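Long-range contact in KLLA0C04147p (Kluyveromyces lactis, PDB 5H2D), which binds ergosterol in its oxysterol-binding (ORD) domain and probably transfers sterols between membranes: residues A[158-170]-A[181-193]. Residues are numbered along the deposited sequence; the frame is centred on the assembly and turned at random.
With ERG (ergosterol), chain B.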
ATOM      1  N   SER A 158       2.150   8.996  12.046  1.00 14.60           N
ATOM      2  CA  SER A 158       3.416   8.785  12.725  1.00 13.55           C
ATOM      3  C   SER A 158       3.852  10.131  13.260  1.00 14.14           C
ATOM      4  O   SER A 158       3.332  11.170  12.818  1.00 17.09           O
ATOM      5  CB  SER A 158       4.476   8.227  11.756  1.00 17.34           C
ATOM      6  OG  SER A 158       5.551   7.576  12.410  1.00 22.18           O
ATOM      7  N   PRO A 159       4.782  10.183  14.219  1.00 17.62           N
ATOM      8  CA  PRO A 159       5.185  11.498  14.740  1.00 18.78           C
ATOM      9  C   PRO A 159       5.713  12.447  13.669  1.00 17.19           C
ATOM     10  O   PRO A 159       5.409  13.646  13.713  1.00 18.72           O
ATOM     11  CB  PRO A 159       6.254  11.151  15.782  1.00 17.48           C
ATOM     12  CG  PRO A 159       5.852   9.820  16.292  1.00 19.58           C
ATOM     13  CD  PRO A 159       5.325   9.084  15.046  1.00 15.50           C
ATOM     14  N   LYS A 160       6.456  11.946  12.680  1.00 16.61           N
ATOM     15  CA  LYS A 160       7.102  12.814  11.703  1.00 17.64           C
ATOM     16  C   LYS A 160       6.418  12.833  10.340  1.00 15.46           C
ATOM     17  O   LYS A 160       6.816  13.619   9.478  1.00 16.57           O
ATOM     18  CB  LYS A 160       8.566  12.405  11.520  1.00 17.88           C
ATOM     19  CG  LYS A 160       9.377  12.404  12.813  1.00 22.68           C
ATOM     20  CD  LYS A 160      10.868  12.247  12.532  1.00 24.19           C
ATOM     21  CE  LYS A 160      11.659  12.223  13.836  1.00 29.60           C
ATOM     22  NZ  LYS A 160      12.929  12.991  13.726  1.00 28.90           N
ATOM     23  N   TRP A 161       5.407  11.995  10.112  1.00 16.15           N
ATOM     24  CA  TRP A 161       4.804  11.934   8.786  1.00 15.44           C
ATOM     25  C   TRP A 161       3.434  11.272   8.876  1.00 13.06           C
ATOM     26  O   TRP A 161       3.190  10.440   9.753  1.00 14.57           O
ATOM     27  CB  TRP A 161       5.684  11.161   7.786  1.00 16.03           C
ATOM     28  CG  TRP A 161       6.088   9.783   8.264  1.00 15.55           C
ATOM     29  CD1 TRP A 161       7.237   9.449   8.921  1.00 17.17           C
ATOM     30  CD2 TRP A 161       5.348   8.560   8.112  1.00 16.78           C
ATOM     31  NE1 TRP A 161       7.261   8.102   9.196  1.00 17.83           N
ATOM     32  CE2 TRP A 161       6.110   7.533   8.712  1.00 15.71           C
ATOM     33  CE3 TRP A 161       4.120   8.239   7.531  1.00 17.56           C
ATOM     34  CZ2 TRP A 161       5.679   6.203   8.746  1.00 15.45           C
ATOM     35  CZ3 TRP A 161       3.693   6.914   7.565  1.00 14.78           C
ATOM     36  CH2 TRP A 161       4.466   5.917   8.176  1.00 14.08           C
ATOM     37  N   ASP A 162       2.548  11.671   7.970  1.00 15.73           N
ATOM     38  CA  ASP A 162       1.277  10.998   7.742  1.00 16.18           C
ATOM     39  C   ASP A 162       1.236  10.526   6.297  1.00 16.49           C
ATOM     40  O   ASP A 162       1.968  11.024   5.438  1.00 15.37           O
ATOM     41  CB  ASP A 162       0.083  11.923   8.006  1.00 16.11           C
ATOM     42  CG  ASP A 162       0.122  12.553   9.378  1.00 17.65           C
ATOM     43  OD1 ASP A 162       0.472  11.856  10.356  1.00 18.67           O
ATOM     44  OD2 ASP A 162      -0.177  13.767   9.457  1.00 26.00           O
ATOM     45  N   PHE A 163       0.359   9.561   6.022  1.00 11.46           N
ATOM     46  CA  PHE A 163       0.232   9.013   4.672  1.00 13.00           C
ATOM     47  C   PHE A 163      -1.187   8.494   4.515  1.00 12.08           C
ATOM     48  O   PHE A 163      -1.591   7.580   5.238  1.00 12.45           O
ATOM     49  CB  PHE A 163       1.245   7.890   4.425  1.00 14.36           C
ATOM     50  CG  PHE A 163       1.220   7.327   3.022  1.00 11.84           C
ATOM     51  CD1 PHE A 163       1.243   8.164   1.908  1.00 14.00           C
ATOM     52  CD2 PHE A 163       1.252   5.953   2.817  1.00 14.95           C
ATOM     53  CE1 PHE A 163       1.253   7.632   0.609  1.00 15.50           C
ATOM     54  CE2 PHE A 163       1.271   5.430   1.533  1.00 15.55           C
ATOM     55  CZ  PHE A 163       1.264   6.268   0.432  1.00 15.10           C
ATOM     56  N   PHE A 164      -1.934   9.038   3.561  1.00 12.03           N
ATOM     57  CA  PHE A 164      -3.299   8.570   3.365  1.00 12.67           C
ATOM     58  C   PHE A 164      -3.674   8.689   1.898  1.00 13.28           C
ATOM     59  O   PHE A 164      -3.066   9.445   1.134  1.00 13.70           O
ATOM     60  CB  PHE A 164      -4.303   9.329   4.255  1.00 13.56           C
ATOM     61  CG  PHE A 164      -4.438  10.811   3.943  1.00 15.62           C
ATOM     62  CD1 PHE A 164      -5.335  11.252   2.979  1.00 15.25           C
ATOM     63  CD2 PHE A 164      -3.719  11.755   4.668  1.00 16.05           C
ATOM     64  CE1 PHE A 164      -5.485  12.624   2.715  1.00 17.80           C
ATOM     65  CE2 PHE A 164      -3.874  13.128   4.405  1.00 19.30           C
ATOM     66  CZ  PHE A 164      -4.754  13.542   3.438  1.00 19.66           C
ATOM     67  N   GLY A 165      -4.671   7.912   1.499  1.00 11.85           N
ATOM     68  CA  GLY A 165      -5.138   8.038   0.131  1.00 12.19           C
ATOM     69  C   GLY A 165      -6.215   7.030  -0.176  1.00 13.75           C
ATOM     70  O   GLY A 165      -6.705   6.310   0.702  1.00 11.49           O
ATOM     71  N   GLU A 166      -6.610   7.023  -1.447  1.00 10.07           N
ATOM     72  CA  GLU A 166      -7.697   6.193  -1.939  1.00 12.00           C
ATOM     73  C   GLU A 166      -7.122   5.114  -2.841  1.00 12.98           C
ATOM     74  O   GLU A 166      -6.414   5.423  -3.801  1.00 10.76           O
ATOM     75  CB  GLU A 166      -8.706   7.036  -2.726  1.00 10.62           C
ATOM     76  CG  GLU A 166      -9.861   6.249  -3.329  1.00 14.39           C
ATOM     77  CD  GLU A 166     -10.761   7.116  -4.202  1.00 17.68           C
ATOM     78  OE1 GLU A 166     -11.968   7.212  -3.914  1.00 18.64           O
ATOM     79  OE2 GLU A 166     -10.260   7.706  -5.179  1.00 20.87           O
ATOM     80  N   SER A 167      -7.429   3.853  -2.542  1.00  9.61           N
ATOM     81  CA  SER A 167      -7.082   2.746  -3.420  1.00  9.53           C
ATOM     82  C   SER A 167      -8.284   2.420  -4.298  1.00 10.38           C
ATOM     83  O   SER A 167      -9.302   1.910  -3.817  1.00 10.79           O
ATOM     84  CB  SER A 167      -6.660   1.525  -2.617  1.00 10.56           C
ATOM     85  OG  SER A 167      -6.332   0.478  -3.504  1.00 10.94           O
ATOM     86  N   PHE A 168      -8.173   2.737  -5.586  1.00 11.06           N
ATOM     87  CA  PHE A 168      -9.233   2.545  -6.565  1.00 12.08           C
ATOM     88  C   PHE A 168      -8.539   1.857  -7.737  1.00 11.80           C
ATOM     89  O   PHE A 168      -7.960   2.529  -8.593  1.00 13.71           O
ATOM     90  CB  PHE A 168      -9.842   3.900  -6.934  1.00 13.29           C
ATOM     91  CG  PHE A 168     -11.039   3.827  -7.850  1.00 15.26           C
ATOM     92  CD1 PHE A 168     -11.375   2.658  -8.513  1.00 17.94           C
ATOM     93  CD2 PHE A 168     -11.813   4.956  -8.059  1.00 21.11           C
ATOM     94  CE1 PHE A 168     -12.472   2.620  -9.370  1.00 19.30           C
ATOM     95  CE2 PHE A 168     -12.912   4.920  -8.900  1.00 20.80           C
ATOM     96  CZ  PHE A 168     -13.235   3.754  -9.559  1.00 19.82           C
ATOM     97  N   VAL A 169      -8.541   0.525  -7.731  1.00 11.76           N
ATOM     98  CA  VAL A 169      -7.830  -0.260  -8.734  1.00 13.17           C
ATOM     99  C   VAL A 169      -8.808  -0.625  -9.838  1.00 15.14           C
ATOM    100  O   VAL A 169      -9.814  -1.305  -9.588  1.00 15.86           O
ATOM    101  CB  VAL A 169      -7.194  -1.514  -8.119  1.00 12.93           C
ATOM    102  CG1 VAL A 169      -6.460  -2.307  -9.188  1.00 16.73           C
ATOM    103  CG2 VAL A 169      -6.235  -1.132  -6.982  1.00 12.54           C
ATOM    104  N   ASP A 170      -8.508  -0.180 -11.058  1.00 11.57           N
ATOM    105  CA  ASP A 170      -9.313  -0.440 -12.249  1.00 15.61           C
ATOM    106  C   ASP A 170      -8.533  -1.422 -13.114  1.00 14.41           C
ATOM    107  O   ASP A 170      -7.443  -1.089 -13.586  1.00 16.91           O
ATOM    108  CB  ASP A 170      -9.571   0.876 -12.979  1.00 16.81           C
ATOM    109  CG  ASP A 170     -10.798   0.834 -13.863  1.00 23.28           C
ATOM    110  OD1 ASP A 170     -11.750   0.084 -13.553  1.00 25.18           O
ATOM    111  OD2 ASP A 170     -10.803   1.591 -14.852  1.00 27.52           O
ATOM    112  N   LYS A 181      -4.746  -0.149 -13.170  1.00 12.30           N
ATOM    113  CA  LYS A 181      -4.533   1.280 -12.996  1.00 13.65           C
ATOM    114  C   LYS A 181      -5.022   1.692 -11.616  1.00 11.57           C
ATOM    115  O   LYS A 181      -6.038   1.177 -11.128  1.00 13.74           O
ATOM    116  CB  LYS A 181      -5.242   2.086 -14.094  1.00 15.79           C
ATOM    117  CG  LYS A 181      -4.713   1.755 -15.487  1.00 20.73           C
ATOM    118  CD  LYS A 181      -5.228   2.714 -16.547  1.00 29.32           C
ATOM    119  CE  LYS A 181      -4.268   2.794 -17.734  1.00 32.31           C
ATOM    120  NZ  LYS A 181      -4.072   1.486 -18.425  1.00 33.17           N
ATOM    121  N   HIS A 182      -4.284   2.598 -10.992  1.00 11.49           N
ATOM    122  CA  HIS A 182      -4.538   3.053  -9.625  1.00 12.14           C
ATOM    123  C   HIS A 182      -4.994   4.501  -9.709  1.00 10.74           C
ATOM    124  O   HIS A 182      -4.185   5.408  -9.934  1.00 12.66           O
ATOM    125  CB  HIS A 182      -3.277   2.872  -8.784  1.00 10.46           C
ATOM    126  CG  HIS A 182      -2.846   1.443  -8.719  1.00 12.23           C
ATOM    127  ND1 HIS A 182      -3.021   0.662  -7.598  1.00 11.42           N
ATOM    128  CD2 HIS A 182      -2.329   0.626  -9.670  1.00 11.82           C
ATOM    129  CE1 HIS A 182      -2.609  -0.569  -7.854  1.00 11.53           C
ATOM    130  NE2 HIS A 182      -2.190  -0.618  -9.107  1.00 11.19           N
ATOM    131  N   LEU A 183      -6.297   4.709  -9.543  1.00 12.21           N
ATOM    132  CA  LEU A 183      -6.915   5.981  -9.890  1.00 14.03           C
ATOM    133  C   LEU A 183      -6.923   6.995  -8.750  1.00 16.72           C
ATOM    134  O   LEU A 183      -7.179   8.179  -8.999  1.00 16.60           O
ATOM    135  CB  LEU A 183      -8.350   5.737 -10.370  1.00 13.45           C
ATOM    136  CG  LEU A 183      -8.492   4.781 -11.562  1.00 17.35           C
ATOM    137  CD1 LEU A 183      -9.943   4.667 -12.022  1.00 21.97           C
ATOM    138  CD2 LEU A 183      -7.596   5.220 -12.710  1.00 19.11           C
ATOM    139  N   GLY A 184      -6.667   6.573  -7.511  1.00 12.61           N
ATOM    140  CA  GLY A 184      -6.773   7.479  -6.391  1.00 12.45           C
ATOM    141  C   GLY A 184      -5.515   8.318  -6.162  1.00 11.84           C
ATOM    142  O   GLY A 184      -4.400   7.956  -6.529  1.00 14.33           O
ATOM    143  N   LEU A 185      -5.703   9.467  -5.511  1.00 11.35           N
ATOM    144  CA  LEU A 185      -4.598  10.338  -5.144  1.00 13.85           C
ATOM    145  C   LEU A 185      -4.070   9.978  -3.758  1.00 11.33           C
ATOM    146  O   LEU A 185      -4.840   9.645  -2.848  1.00 12.53           O
ATOM    147  CB  LEU A 185      -5.048  11.800  -5.168  1.00 14.56           C
ATOM    148  CG  LEU A 185      -3.995  12.896  -5.052  1.00 16.02           C
ATOM    149  CD1 LEU A 185      -2.999  12.817  -6.203  1.00 17.72           C
ATOM    150  CD2 LEU A 185      -4.687  14.258  -5.019  1.00 19.14           C
ATOM    151  N   TRP A 186      -2.754  10.044  -3.607  1.00 11.21           N
ATOM    152  CA  TRP A 186      -2.078   9.736  -2.351  1.00 12.29           C
ATOM    153  C   TRP A 186      -1.453  10.994  -1.756  1.00 14.69           C
ATOM    154  O   TRP A 186      -0.921  11.841  -2.481  1.00 15.75           O
ATOM    155  CB  TRP A 186      -1.030   8.644  -2.585  1.00 13.02           C
ATOM    156  CG  TRP A 186      -1.759   7.404  -2.976  1.00 11.11           C
ATOM    157  CD1 TRP A 186      -2.115   7.030  -4.238  1.00 12.37           C
ATOM    158  CD2 TRP A 186      -2.329   6.434  -2.091  1.00 12.55           C
ATOM    159  NE1 TRP A 186      -2.831   5.864  -4.198  1.00 12.87           N
ATOM    160  CE2 TRP A 186      -2.979   5.478  -2.888  1.00 10.19           C
ATOM    161  CE3 TRP A 186      -2.317   6.263  -0.703  1.00 13.29           C
ATOM    162  CZ2 TRP A 186      -3.628   4.373  -2.345  1.00 11.44           C
ATOM    163  CZ3 TRP A 186      -2.968   5.164  -0.163  1.00 12.70           C
ATOM    164  CH2 TRP A 186      -3.603   4.228  -0.984  1.00 11.03           C
ATOM    165  N   TYR A 187      -1.537  11.112  -0.433  1.00 11.46           N
ATOM    166  CA  TYR A 187      -1.166  12.319   0.300  1.00 12.64           C
ATOM    167  C   TYR A 187      -0.125  11.948   1.334  1.00 12.80           C
ATOM    168  O   TYR A 187      -0.401  11.139   2.227  1.00 14.50           O
ATOM    169  CB  TYR A 187      -2.375  12.922   1.014  1.00 14.41           C
ATOM    170  CG  TYR A 187      -3.480  13.479   0.151  1.00 14.16           C
ATOM    171  CD1 TYR A 187      -4.347  12.637  -0.545  1.00 13.89           C
ATOM    172  CD2 TYR A 187      -3.699  14.854   0.073  1.00 14.11           C
ATOM    173  CE1 TYR A 187      -5.379  13.149  -1.323  1.00 14.17           C
ATOM    174  CE2 TYR A 187      -4.729  15.377  -0.706  1.00 16.52           C
ATOM    175  CZ  TYR A 187      -5.572  14.522  -1.396  1.00 15.40           C
ATOM    176  OH  TYR A 187      -6.603  15.034  -2.160  1.00 16.73           O
ATOM    177  N   LEU A 188       1.046  12.571   1.265  1.00 12.40           N
ATOM    178  CA  LEU A 188       2.127  12.253   2.183  1.00 12.39           C
ATOM    179  C   LEU A 188       2.570  13.549   2.846  1.00 16.39           C
ATOM    180  O   LEU A 188       3.004  14.479   2.159  1.00 15.55           O
ATOM    181  CB  LEU A 188       3.276  11.558   1.446  1.00 15.22           C
ATOM    182  CG  LEU A 188       4.191  10.691   2.311  1.00 16.93           C
ATOM    183  CD1 LEU A 188       4.889   9.632   1.469  1.00 19.84           C
ATOM    184  CD2 LEU A 188       5.220  11.561   3.024  1.00 19.66           C
ATOM    185  N   THR A 189       2.391  13.626   4.163  1.00 15.26           N
ATOM    186  CA  THR A 189       2.690  14.820   4.941  1.00 17.04           C
ATOM    187  C   THR A 189       3.973  14.585   5.721  1.00 16.34           C
ATOM    188  O   THR A 189       4.108  13.565   6.402  1.00 16.06           O
ATOM    189  CB  THR A 189       1.547  15.150   5.904  1.00 18.40           C
ATOM    190  OG1 THR A 189       0.348  15.400   5.168  1.00 18.10           O
ATOM    191  CG2 THR A 189       1.893  16.386   6.739  1.00 18.74           C
ATOM    192  N   ILE A 190       4.916  15.526   5.628  1.00 17.39           N
ATOM    193  CA  ILE A 190       6.162  15.450   6.381  1.00 16.73           C
ATOM    194  C   ILE A 190       6.180  16.604   7.372  1.00 16.03           C
ATOM    195  O   ILE A 190       5.840  17.734   7.010  1.00 19.59           O
ATOM    196  CB  ILE A 190       7.402  15.507   5.474  1.00 18.90           C
ATOM    197  CG1 ILE A 190       7.494  14.269   4.571  1.00 18.00           C
ATOM    198  CG2 ILE A 190       8.663  15.641   6.334  1.00 19.49           C
ATOM    199  CD1 ILE A 190       7.904  13.000   5.301  1.00 20.55           C
ATOM    200  N   ARG A 191       6.551  16.306   8.618  1.00 18.75           N
ATOM    201  CA  ARG A 191       6.856  17.319   9.632  1.00 19.20           C
ATOM    202  C   ARG A 191       8.371  17.368   9.809  1.00 17.78           C
ATOM    203  O   ARG A 191       8.929  16.567  10.571  1.00 18.61           O
ATOM    204  CB  ARG A 191       6.162  16.986  10.957  1.00 20.62           C
ATOM    205  CG  ARG A 191       4.670  17.302  10.965  1.00 19.66           C
ATOM    206  CD  ARG A 191       3.965  16.754  12.197  1.00 22.65           C
ATOM    207  NE  ARG A 191       3.719  15.318  12.105  1.00 21.21           N
ATOM    208  CZ  ARG A 191       2.728  14.772  11.396  1.00 20.07           C
ATOM    209  NH1 ARG A 191       1.894  15.534  10.699  1.00 21.26           N
ATOM    210  NH2 ARG A 191       2.581  13.454  11.379  1.00 16.83           N
ATOM    211  N   PRO A 192       9.072  18.291   9.145  1.00 21.84           N
ATOM    212  CA  PRO A 192      10.539  18.216   9.102  1.00 22.37           C
ATOM    213  C   PRO A 192      11.178  18.519  10.446  1.00 25.10           C
ATOM    214  O   PRO A 192      10.659  19.300  11.247  1.00 25.32           O
ATOM    215  CB  PRO A 192      10.917  19.285   8.069  1.00 23.44           C
ATOM    216  CG  PRO A 192       9.651  19.573   7.309  1.00 22.81           C
ATOM    217  CD  PRO A 192       8.550  19.375   8.301  1.00 21.08           C
ATOM    218  N   ASP A 193      12.340  17.900  10.673  1.00 23.74           N
ATOM    219  CA  ASP A 193      13.082  18.156  11.902  1.00 26.67           C
ATOM    220  C   ASP A 193      13.508  19.613  11.999  1.00 28.41           C
ATOM    221  O   ASP A 193      13.657  20.141  13.106  1.00 30.76           O
ATOM    222  CB  ASP A 193      14.313  17.249  11.987  1.00 23.42           C
ATOM    223  CG  ASP A 193      13.962  15.807  12.289  1.00 29.49           C
ATOM    224  OD1 ASP A 193      12.795  15.531  12.633  1.00 29.34           O
ATOM    225  OD2 ASP A 193      14.861  14.948  12.197  1.00 29.43           O
TER
HETATM  226  C1  ERG B1301       0.394  -2.548  -6.252  1.00  9.20           C
HETATM  227  C2  ERG B1301       0.816  -1.637  -5.101  1.00  9.76           C
HETATM  228  C3  ERG B1301      -0.391  -0.832  -4.698  1.00 10.84           C
HETATM  229  C4  ERG B1301      -1.523  -1.759  -4.251  1.00 11.30           C
HETATM  230  C5  ERG B1301      -1.817  -2.774  -5.221  1.00 10.61           C
HETATM  231  C6  ERG B1301      -3.122  -3.233  -5.335  1.00 10.14           C
HETATM  232  C7  ERG B1301      -3.490  -4.270  -6.208  1.00 11.51           C
HETATM  233  C8  ERG B1301      -2.534  -4.905  -7.006  1.00  9.91           C
HETATM  234  C9  ERG B1301      -1.235  -4.323  -7.083  1.00 10.00           C
HETATM  235  C10 ERG B1301      -0.768  -3.476  -5.870  1.00 10.36           C
HETATM  236  C11 ERG B1301      -0.104  -5.320  -7.582  1.00 11.85           C
HETATM  237  C12 ERG B1301      -0.583  -6.271  -8.683  1.00 11.14           C
HETATM  238  C13 ERG B1301      -1.851  -6.991  -8.178  1.00 10.89           C
HETATM  239  C14 ERG B1301      -2.909  -5.876  -8.014  1.00  9.71           C
HETATM  240  C15 ERG B1301      -4.173  -6.679  -7.784  1.00 11.42           C
HETATM  241  C16 ERG B1301      -4.019  -7.909  -8.724  1.00 10.00           C
HETATM  242  C17 ERG B1301      -2.560  -7.823  -9.251  1.00 10.55           C
HETATM  243  C18 ERG B1301      -1.604  -7.816  -6.895  1.00 10.93           C
HETATM  244  C19 ERG B1301      -0.294  -4.474  -4.777  1.00 10.28           C
HETATM  245  C20 ERG B1301      -2.040  -9.251  -9.538  1.00 11.72           C
HETATM  246  C21 ERG B1301      -0.585  -9.312  -9.986  1.00 13.03           C
HETATM  247  C22 ERG B1301      -2.924  -9.800 -10.650  1.00 12.25           C
HETATM  248  C23 ERG B1301      -3.849 -10.947 -10.388  1.00 13.49           C
HETATM  249  C24 ERG B1301      -4.751 -11.459 -11.510  1.00 12.13           C
HETATM  250  C25 ERG B1301      -4.759 -12.993 -11.465  1.00 13.74           C
HETATM  251  C26 ERG B1301      -3.329 -13.491 -11.702  1.00 15.98           C
HETATM  252  C27 ERG B1301      -5.652 -13.608 -12.555  1.00 16.98           C
HETATM  253  C28 ERG B1301      -6.131 -10.887 -11.255  1.00 11.57           C
HETATM  254  O1  ERG B1301      -0.044   0.108  -3.619  1.00 12.53           O
HETATM  255  O   HOH W   1      -1.512  15.081   7.706  1.00 31.06           O
HETATM  256  O   HOH W   2      -5.558   4.226  -6.092  1.00 11.09           O
HETATM  257  O   HOH W   3      -8.585  10.068  -4.760  1.00 18.01           O
HETATM  258  O   HOH W   4      -3.900   1.769  -4.877  1.00  1.84           O
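R191 reaches diagonally across an antiparallel beta hairpin of the sterol-binding ORD domain to D162. Strand 161-170 pairs with strand 186-190, and again with 181-182 beyond a break around G184.

Charged and polar bonds hold one end. R191 forms an end-on salt bridge with D162, NH2 to OD1 at 2.8 Å and NH1 to OD2 at 3.0 Å. Both nitrogens come from above the carboxylate plane. A bend at chi3 (-77°) turns the guanidinium edge toward segment 158-170. NE then gives a nearly straight bond to P159 O (2.9 Å), and NH2 also reaches S158 O. NH1 also forms a salt bridge with E198. A leucine here would probably leave the D162 carboxylate without its charge partner and the S158 and P159 carbonyls without their donors. A salt bridge joins K160 NZ to D193 OD1.

Aromatic packing fills the middle. Y187 CB sits over one face of the F164 ring, and the two rings lie nearly parallel but slid apart. W155 stacks on F164. G165 CA lies over W186, 3.4 Å from CE3, where a side chain would clash.

Water bridges the break, linking E166 O, F168 N and G184 N. H182, whose NE2 bonds N208, brings CE1 to 3.5 Å from ergosterol C5.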